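Local structure of VAO-type flavoprotein oxidase VAO615 (Myceliophthora thermophila, 6F72) at residues A44-N47 with H53-A56; V128-T131 with D135-A138. The protein is probably an oxidoreductase whose bicovalently bound FAD, once reduced, reacts rapidly with molecular oxygen, although no substrate has yet been identified. All blocks are in the same frame, centred on the assembly; numbering follows the deposited sequence.

Both contacts bury most of the residues that touch, and both are built on the same mixed sheet, where strands 54-56 and 126-129 are antiparallel neighbours. Contact 1 joins helix 40-49 to an edge strand, 54-56, close to the protein surface; contact 2 joins strand 126-129 to the start of helix 133-146, nearer the centre of the chain, within the FAD-binding region. Their chemistry follows their place. At 44-47 with 53-56 a glycosylated amide and its sugar do most of the polar work, whereas 128-131 with 135-138 turns on the carboxylate of a buried aspartate and packed valines. The chain D glycan connects them: it grows from Asn-129 of contact 2 and meets His-53 of contact 1.

Contact 1. Residues A44-N47 with H53-A56; sequences AKLN and HLIA. With NAG (2-acetamido-2-deoxy-beta-D-glucopyranose), chain B; NAG (2-acetamido-2-deoxy-beta-D-glucopyranose), chain D.
Leu-46 begins the contact: its CD2 lies 3.8 Å from CD1 of Leu-54, the two side chains crossing at about a right angle. Leu-169 of strand 169-172 touches both leucines, so the pair belongs to the apolar layer between helix 40-49 and the sheet. One residue further on the chemistry becomes polar. With CG anti to the backbone N (chi1 -161°), Asn-47 carries its amide over to strand 54-56, and OD1 accepts the backbone N-H of Leu-54 at 3.1 Å from N. The bond is fairly straight at hydrogen (153°), yet the N-H comes in from above the amide plane, 41° out of it, and so misses the lone-pair direction. Leu-54 CB is also pressed against the amide, 3.3 Å from OD1. While the oxygen serves the strand, ND2 is joined to C1 of the chain B sugar, making Asn-47 an experimentally established N-glycosylation site. This sugar bends back over the same strand, its N2 giving a weak hydrogen bond to Leu-54 O at 3.2 Å. Just before strand 54-56, His-53 turns to a second glycan, which is attached to Asn-129. O6 of the chain D sugar lies at the ring edge, near the ring plane and 2.6 Å from NE2, in an almost straight hydrogen bond; ND1 is bound to Leu-50 O, so both ring nitrogens are gripped. With an alanine here, that O6 would lose its imidazole mate and the hydroxymethyl arm would probably be freer to turn. Ile-55 adds a lighter touch, its CD1 3.4 Å from O7 of that sugar. Asn-47 thus divides its amide between strand and sugar; the firm bond to His-53 and the weak one to Leu-54 probably limit how far the two sugars can swing.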
loop_
_atom_site.group_PDB
_atom_site.type_symbol
_atom_site.label_atom_id
_atom_site.label_comp_id
_atom_site.label_asym_id
_atom_site.label_seq_id
_atom_site.Cartn_x
_atom_site.Cartn_y
_atom_site.Cartn_z
ATOM N N ALA A 44 24.976 1.142 22.302
ATOM C CA ALA A 44 25.001 -0.014 23.210
ATOM C C ALA A 44 24.023 0.136 24.392
ATOM O O ALA A 44 23.328 -0.811 24.745
ATOM C CB ALA A 44 26.416 -0.284 23.715
ATOM N N LYS A 45 23.979 1.332 24.976
ATOM C CA LYS A 45 23.093 1.671 26.093
ATOM C C LYS A 45 21.607 1.557 25.683
ATOM O O LYS A 45 20.787 1.048 26.458
ATOM C CB LYS A 45 23.463 3.070 26.622
ATOM C CG LYS A 45 22.505 3.749 27.597
ATOM C CD LYS A 45 22.480 5.257 27.345
ATOM C CE LYS A 45 21.472 5.640 26.256
ATOM N NZ LYS A 45 21.877 6.815 25.422
ATOM N N LEU A 46 21.279 2.011 24.468
ATOM C CA LEU A 46 19.952 1.778 23.888
ATOM C C LEU A 46 19.719 0.281 23.675
ATOM O O LEU A 46 18.654 -0.237 24.022
ATOM C CB LEU A 46 19.734 2.566 22.575
ATOM C CG LEU A 46 18.433 2.314 21.781
ATOM C CD1 LEU A 46 17.171 2.668 22.564
ATOM C CD2 LEU A 46 18.439 3.021 20.436
ATOM N N ASN A 47 20.726 -0.403 23.133
ATOM C CA ASN A 47 20.648 -1.842 22.883
ATOM C C ASN A 47 20.363 -2.675 24.157
ATOM O O ASN A 47 19.632 -3.671 24.095
ATOM C CB ASN A 47 21.910 -2.334 22.167
ATOM C CG ASN A 47 21.712 -3.674 21.485
ATOM O OD1 ASN A 47 20.584 -4.130 21.302
ATOM N ND2 ASN A 47 22.821 -4.314 21.101
ATOM N N HIS A 53 17.718 -5.911 21.137
ATOM C CA HIS A 53 16.891 -5.804 19.920
ATOM C C HIS A 53 17.215 -4.625 18.985
ATOM O O HIS A 53 16.431 -4.310 18.070
ATOM C CB HIS A 53 15.388 -5.863 20.278
ATOM C CG HIS A 53 14.922 -7.233 20.669
ATOM N ND1 HIS A 53 15.052 -7.726 21.951
ATOM C CD2 HIS A 53 14.356 -8.224 19.938
ATOM C CE1 HIS A 53 14.577 -8.958 21.996
ATOM N NE2 HIS A 53 14.147 -9.284 20.788
ATOM N N LEU A 54 18.356 -3.977 19.210
ATOM C CA LEU A 54 18.930 -3.054 18.223
ATOM C C LEU A 54 19.743 -3.825 17.184
ATOM O O LEU A 54 20.515 -4.735 17.532
ATOM C CB LEU A 54 19.802 -1.978 18.889
ATOM C CG LEU A 54 20.198 -0.728 18.091
ATOM C CD1 LEU A 54 18.999 0.212 17.936
ATOM C CD2 LEU A 54 21.363 -0.006 18.750
ATOM N N ILE A 55 19.534 -3.468 15.918
ATOM C CA ILE A 55 20.245 -4.037 14.771
ATOM C C ILE A 55 20.961 -2.888 14.039
ATOM O O ILE A 55 20.362 -1.851 13.792
ATOM C CB ILE A 55 19.282 -4.785 13.799
ATOM C CG1 ILE A 55 18.486 -5.878 14.524
ATOM C CG2 ILE A 55 20.042 -5.390 12.613
ATOM C CD1 ILE A 55 17.582 -6.700 13.622
ATOM N N ALA A 56 22.248 -3.060 13.741
ATOM C CA ALA A 56 22.960 -2.194 12.787
ATOM C C ALA A 56 22.547 -2.660 11.393
ATOM O O ALA A 56 22.645 -3.852 11.079
ATOM C CB ALA A 56 24.475 -2.295 12.959
HETATM C C1 NAG B . 22.818 -5.598 20.433
HETATM C C2 NAG B . 23.778 -5.868 19.260
HETATM C C3 NAG B . 23.477 -7.234 18.650
HETATM C C4 NAG B . 23.579 -8.362 19.684
HETATM C C5 NAG B . 22.829 -8.059 20.999
HETATM C C6 NAG B . 23.507 -8.770 22.170
HETATM C C7 NAG B . 24.295 -3.639 18.282
HETATM C C8 NAG B . 24.002 -2.735 17.120
HETATM N N2 NAG B . 23.672 -4.824 18.248
HETATM O O3 NAG B . 24.396 -7.489 17.586
HETATM O O4 NAG B . 23.112 -9.596 19.098
HETATM O O5 NAG B . 22.790 -6.671 21.394
HETATM O O6 NAG B . 23.177 -10.163 22.165
HETATM O O7 NAG B . 25.043 -3.286 19.183
HETATM C C1 NAG D . 13.764 -10.005 16.185
HETATM C C2 NAG D . 14.594 -11.152 15.583
HETATM C C3 NAG D . 13.797 -12.459 15.629
HETATM C C4 NAG D . 13.328 -12.796 17.053
HETATM C C5 NAG D . 12.512 -11.607 17.575
HETATM C C6 NAG D . 12.018 -11.799 19.011
HETATM C C7 NAG D . 16.166 -10.315 13.864
HETATM C C8 NAG D . 16.378 -10.168 12.387
HETATM N N2 NAG D . 15.014 -10.897 14.211
HETATM O O3 NAG D . 14.570 -13.533 15.079
HETATM O O4 NAG D . 12.487 -13.957 17.024
HETATM O O5 NAG D . 13.277 -10.388 17.491
HETATM O O6 NAG D . 13.074 -11.544 19.947
HETATM O O7 NAG D . 16.994 -9.913 14.671
#

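Contact 2. Residues V128-T131 with D135-A138; sequences VNVT and DVQA. With NAG (2-acetamido-2-deoxy-beta-D-glucopyranose), chain D.
The carboxylate of Asp-135, near the start of helix 133-146, reaches back to the loop that leaves strand 126-129 and takes two hydrogen bonds from Thr-131 on one oxygen, OD2. The backbone N of Thr-131 donates at 2.8 Å to OD2, on its anti side and only 19° out of the carboxylate plane. The hydroxyl OG1 donates to that oxygen as well, at a distance so short that its exact value is doubtful. Thr-131 manages both because OG1 stands between its backbone N and carbonyl carbon (chi1 60°), putting the two donors on a common side. Apolar contact lies beside this clasp. CG2 of Val-136 faces both methyls of Val-130, 3.6 Å from CG1 and 4.0 Å from CG2, while CG1 of Val-128 rests more loosely, 4.3 Å from CB of Asp-135. Leu-171 of strand 169-172 touches Val-128 and Val-136 alike. Covalent chemistry marks the far side: Asn-129 CB points away from the helix, and ND2 carries the chain D glycan, with Thr-131 as the threonine of the Asn-Val-Thr sequon. The strand-turn-helix formed here begins the crossover to parallel strand 150-153. Two donors on one oxygen of the buried Asp-135, close to the positive end of a helix, would be expected to stabilise a negatively charged side chain.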
loop_
_atom_site.group_PDB
_atom_site.type_symbol
_atom_site.label_atom_id
_atom_site.label_comp_id
_atom_site.label_asym_id
_atom_site.label_seq_id
_atom_site.Cartn_x
_atom_site.Cartn_y
_atom_site.Cartn_z
ATOM N N VAL A 128 15.200 -0.907 15.280
ATOM C CA VAL A 128 14.630 -1.428 16.546
ATOM C C VAL A 128 13.707 -2.598 16.222
ATOM O O VAL A 128 12.641 -2.403 15.629
ATOM C CB VAL A 128 13.867 -0.353 17.354
ATOM C CG1 VAL A 128 13.311 -0.945 18.654
ATOM C CG2 VAL A 128 14.770 0.824 17.665
ATOM N N ASN A 129 14.125 -3.806 16.598
ATOM C CA ASN A 129 13.339 -5.010 16.364
ATOM C C ASN A 129 12.277 -5.093 17.467
ATOM O O ASN A 129 12.464 -5.777 18.482
ATOM C CB ASN A 129 14.259 -6.238 16.306
ATOM C CG ASN A 129 13.510 -7.552 16.147
ATOM O OD1 ASN A 129 12.291 -7.587 15.914
ATOM N ND2 ASN A 129 14.258 -8.654 16.271
ATOM N N VAL A 130 11.157 -4.388 17.238
ATOM C CA VAL A 130 10.140 -4.127 18.269
ATOM C C VAL A 130 9.428 -5.405 18.714
ATOM O O VAL A 130 8.953 -6.194 17.890
ATOM C CB VAL A 130 9.125 -3.039 17.820
ATOM C CG1 VAL A 130 7.989 -2.869 18.831
ATOM C CG2 VAL A 130 9.823 -1.701 17.592
ATOM N N THR A 131 9.384 -5.606 20.031
ATOM C CA THR A 131 8.705 -6.761 20.602
ATOM C C THR A 131 7.433 -6.353 21.358
ATOM O O THR A 131 6.645 -7.221 21.718
ATOM C CB THR A 131 9.615 -7.559 21.545
ATOM O OG1 THR A 131 10.037 -6.714 22.621
ATOM C CG2 THR A 131 10.826 -8.095 20.815
ATOM N N ASP A 135 9.795 -1.296 23.923
ATOM C CA ASP A 135 10.809 -1.092 22.881
ATOM C C ASP A 135 10.637 0.234 22.131
ATOM O O ASP A 135 11.624 0.941 21.884
ATOM C CB ASP A 135 10.810 -2.275 21.902
ATOM C CG ASP A 135 11.341 -3.552 22.534
ATOM O OD1 ASP A 135 11.903 -3.472 23.645
ATOM O OD2 ASP A 135 11.218 -4.633 21.920
ATOM N N VAL A 136 9.381 0.560 21.809
ATOM C CA VAL A 136 9.006 1.807 21.120
ATOM C C VAL A 136 9.242 3.006 22.040
ATOM O O VAL A 136 9.897 3.962 21.647
ATOM C CB VAL A 136 7.544 1.767 20.614
ATOM C CG1 VAL A 136 7.165 3.062 19.905
ATOM C CG2 VAL A 136 7.321 0.577 19.695
ATOM N N GLN A 137 8.727 2.930 23.269
ATOM C CA GLN A 137 8.924 3.976 24.271
ATOM C C GLN A 137 10.408 4.278 24.488
ATOM O O GLN A 137 10.801 5.446 24.540
ATOM C CB GLN A 137 8.255 3.591 25.594
ATOM C CG GLN A 137 6.728 3.665 25.566
ATOM C CD GLN A 137 6.062 2.937 26.735
ATOM O OE1 GLN A 137 6.652 2.046 27.357
ATOM N NE2 GLN A 137 4.812 3.311 27.025
ATOM N N ALA A 138 11.215 3.222 24.603
ATOM C CA ALA A 138 12.669 3.341 24.743
ATOM C C ALA A 138 13.307 4.033 23.536
ATOM O O ALA A 138 14.077 4.987 23.704
ATOM C CB ALA A 138 13.296 1.969 24.967
HETATM C C1 NAG D . 13.764 -10.005 16.185
HETATM C C2 NAG D . 14.594 -11.152 15.583
HETATM C C3 NAG D . 13.797 -12.459 15.629
HETATM C C4 NAG D . 13.328 -12.796 17.053
HETATM C C5 NAG D . 12.512 -11.607 17.575
HETATM C C6 NAG D . 12.018 -11.799 19.011
HETATM C C7 NAG D . 16.166 -10.315 13.864
HETATM C C8 NAG D . 16.378 -10.168 12.387
HETATM N N2 NAG D . 15.014 -10.897 14.211
HETATM O O3 NAG D . 14.570 -13.533 15.079
HETATM O O4 NAG D . 12.487 -13.957 17.024
HETATM O O5 NAG D . 13.277 -10.388 17.491
HETATM O O6 NAG D . 13.074 -11.544 19.947
HETATM O O7 NAG D . 16.994 -9.913 14.671
#